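Local coordinates for protein NURA (Sulfolobus solfataricus, PDB 2YGK) that is a manganese-dependent nuclease that probably works with the HerA helicase to resect DNA ends during double-strand break repair, at residues T257-R262 against K281-I286. Sequence-based numbering, arbitrary orientation.
Sequences TTFYTR and KIVKEI
Val283 reaches the flat side of the Phe259 ring with a single methyl group, a compact example of how a strand aromatic offers its face to a packing helix. Its CG2 lies over one ring face, 3.8 Å from the ring centroid and only 15° off the normal, a CH-pi contact displaced slightly toward the CD1-CE1 side. Phe259 CD1 and CE1 are each 3.8 Å from Val283 CG2. Which methyl makes the contact is set by the valine rotamer: CG1 lies roughly anti to the backbone N (chi1 155°), while CG2 stands beside that N, anti to the carbonyl carbon, and is the branch presented to the ring. In Phe259 the ring is tucked between the backbone N and the carbonyl carbon (chi1 61°), which carries it to the helix side, and the second torsion sets which way its face looks. Ile286, one turn further along, meets the ring differently, its CG2 approaching the edge near Phe259 CZ at 4.4 Å, close to the ring plane. On its own strand, Thr261 brings CB to another part of the ring edge. The strand is an inner member of the mixed sheet of the RNase H-like NurA domain, flanked by antiparallel strands 228-236 and 270-275, and the helix that follows the latter, 280-291, packs back across this part of the sheet, away from the manganese site. Val283 also touches Phe229 and Ile286 touches Ile274, spreading the helix over both neighbouring strands. Side chains on the strand alternate: Phe259 points toward the helix, whereas Tyr260 packs against helix 216-223. Substituting a serine for Phe259 would probably open a gap beneath Val283 and leave its CG2 without an aromatic face to rest on.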
loop_
_atom_site.group_PDB
_atom_site.type_symbol
_atom_site.label_atom_id
_atom_site.label_comp_id
_atom_site.label_asym_id
_atom_site.label_seq_id
_atom_site.Cartn_x
_atom_site.Cartn_y
_atom_site.Cartn_z
ATOM N N THR A 257 -27.527 3.248 9.981
ATOM C CA THR A 257 -27.301 2.687 11.291
ATOM C C THR A 257 -26.114 1.730 11.249
ATOM O O THR A 257 -25.992 0.930 10.323
ATOM C CB THR A 257 -28.527 1.935 11.786
ATOM O OG1 THR A 257 -29.649 2.814 11.793
ATOM C CG2 THR A 257 -28.310 1.440 13.191
ATOM N N THR A 258 -25.254 1.830 12.264
ATOM C CA THR A 258 -24.212 0.867 12.469
ATOM C C THR A 258 -24.494 0.113 13.764
ATOM O O THR A 258 -24.971 0.682 14.738
ATOM C CB THR A 258 -22.827 1.549 12.496
ATOM O OG1 THR A 258 -22.617 2.267 11.261
ATOM C CG2 THR A 258 -21.722 0.524 12.636
ATOM N N PHE A 259 -24.253 -1.189 13.752
ATOM C CA PHE A 259 -24.055 -1.930 14.994
ATOM C C PHE A 259 -22.939 -2.932 14.783
ATOM O O PHE A 259 -22.589 -3.237 13.647
ATOM C CB PHE A 259 -25.331 -2.636 15.449
ATOM C CG PHE A 259 -25.859 -3.651 14.484
ATOM C CD1 PHE A 259 -26.697 -3.280 13.457
ATOM C CD2 PHE A 259 -25.556 -4.977 14.623
ATOM C CE1 PHE A 259 -27.197 -4.240 12.532
ATOM C CE2 PHE A 259 -26.064 -5.939 13.713
ATOM C CZ PHE A 259 -26.867 -5.558 12.672
ATOM N N TYR A 260 -22.401 -3.436 15.890
ATOM C CA TYR A 260 -21.426 -4.506 15.906
ATOM C C TYR A 260 -22.087 -5.740 16.418
ATOM O O TYR A 260 -22.866 -5.694 17.353
ATOM C CB TYR A 260 -20.316 -4.140 16.823
ATOM C CG TYR A 260 -19.523 -2.996 16.300
ATOM C CD1 TYR A 260 -18.489 -3.201 15.347
ATOM C CD2 TYR A 260 -19.771 -1.707 16.728
ATOM C CE1 TYR A 260 -17.733 -2.151 14.873
ATOM C CE2 TYR A 260 -18.989 -0.629 16.260
ATOM C CZ TYR A 260 -17.985 -0.864 15.319
ATOM O OH TYR A 260 -17.216 0.190 14.854
ATOM N N THR A 261 -21.815 -6.871 15.813
ATOM C CA THR A 261 -22.460 -8.096 16.274
ATOM C C THR A 261 -21.412 -9.175 16.244
ATOM O O THR A 261 -20.450 -9.097 15.478
ATOM C CB THR A 261 -23.690 -8.486 15.355
ATOM O OG1 THR A 261 -24.371 -9.669 15.852
ATOM C CG2 THR A 261 -23.228 -8.675 13.940
ATOM N N ARG A 262 -21.593 -10.134 17.147
ATOM C CA ARG A 262 -20.916 -11.396 17.144
ATOM C C ARG A 262 -22.007 -12.388 16.944
ATOM O O ARG A 262 -22.914 -12.440 17.776
ATOM C CB ARG A 262 -20.238 -11.645 18.498
ATOM C CG ARG A 262 -19.614 -13.042 18.612
ATOM C CD ARG A 262 -18.920 -13.256 19.931
ATOM N NE ARG A 262 -17.720 -12.427 20.146
ATOM C CZ ARG A 262 -17.590 -11.420 21.019
ATOM N NH1 ARG A 262 -18.593 -11.046 21.798
ATOM N NH2 ARG A 262 -16.428 -10.766 21.119
ATOM N N LYS A 281 -35.368 -5.422 17.597
ATOM C CA LYS A 281 -36.013 -6.563 16.976
ATOM C C LYS A 281 -35.391 -6.846 15.603
ATOM O O LYS A 281 -35.062 -7.998 15.290
ATOM C CB LYS A 281 -37.499 -6.296 16.818
ATOM C CG LYS A 281 -38.308 -7.473 16.346
ATOM C CD LYS A 281 -39.751 -7.017 16.144
ATOM C CE LYS A 281 -40.689 -8.174 15.911
ATOM N NZ LYS A 281 -42.037 -7.655 15.692
ATOM N N ILE A 282 -35.236 -5.805 14.788
ATOM C CA ILE A 282 -34.652 -5.983 13.463
ATOM C C ILE A 282 -33.240 -6.553 13.586
ATOM O O ILE A 282 -32.924 -7.550 12.929
ATOM C CB ILE A 282 -34.705 -4.687 12.606
ATOM C CG1 ILE A 282 -36.176 -4.379 12.227
ATOM C CG2 ILE A 282 -33.885 -4.863 11.351
ATOM C CD1 ILE A 282 -36.557 -2.901 12.078
ATOM N N VAL A 283 -32.418 -5.951 14.440
ATOM C CA VAL A 283 -31.066 -6.436 14.686
ATOM C C VAL A 283 -31.014 -7.927 15.044
ATOM O O VAL A 283 -30.177 -8.655 14.478
ATOM C CB VAL A 283 -30.384 -5.625 15.807
ATOM C CG1 VAL A 283 -29.303 -6.423 16.485
ATOM C CG2 VAL A 283 -29.822 -4.348 15.243
ATOM N N LYS A 284 -31.883 -8.370 15.967
ATOM C CA LYS A 284 -31.962 -9.776 16.368
ATOM C C LYS A 284 -32.469 -10.676 15.223
ATOM O O LYS A 284 -32.019 -11.838 15.069
ATOM C CB LYS A 284 -32.883 -9.965 17.578
ATOM C CG LYS A 284 -32.310 -9.594 18.933
ATOM C CD LYS A 284 -33.400 -9.480 19.982
ATOM C CE LYS A 284 -32.862 -9.031 21.352
ATOM N NZ LYS A 284 -33.927 -8.644 22.311
ATOM N N GLU A 285 -33.401 -10.164 14.422
ATOM C CA GLU A 285 -33.829 -10.905 13.224
ATOM C C GLU A 285 -32.662 -11.032 12.235
ATOM O O GLU A 285 -32.470 -12.089 11.644
ATOM C CB GLU A 285 -35.026 -10.235 12.532
ATOM C CG GLU A 285 -36.341 -10.268 13.338
ATOM C CD GLU A 285 -37.487 -9.531 12.627
ATOM O OE1 GLU A 285 -37.333 -9.158 11.419
ATOM O OE2 GLU A 285 -38.548 -9.336 13.268
ATOM N N ILE A 286 -31.882 -9.959 12.065
ATOM C CA ILE A 286 -30.769 -9.992 11.122
ATOM C C ILE A 286 -29.665 -10.939 11.613
ATOM O O ILE A 286 -29.044 -11.631 10.808
ATOM C CB ILE A 286 -30.162 -8.585 10.869
ATOM C CG1 ILE A 286 -31.098 -7.728 10.002
ATOM C CG2 ILE A 286 -28.790 -8.673 10.187
ATOM C CD1 ILE A 286 -30.645 -6.259 9.940
#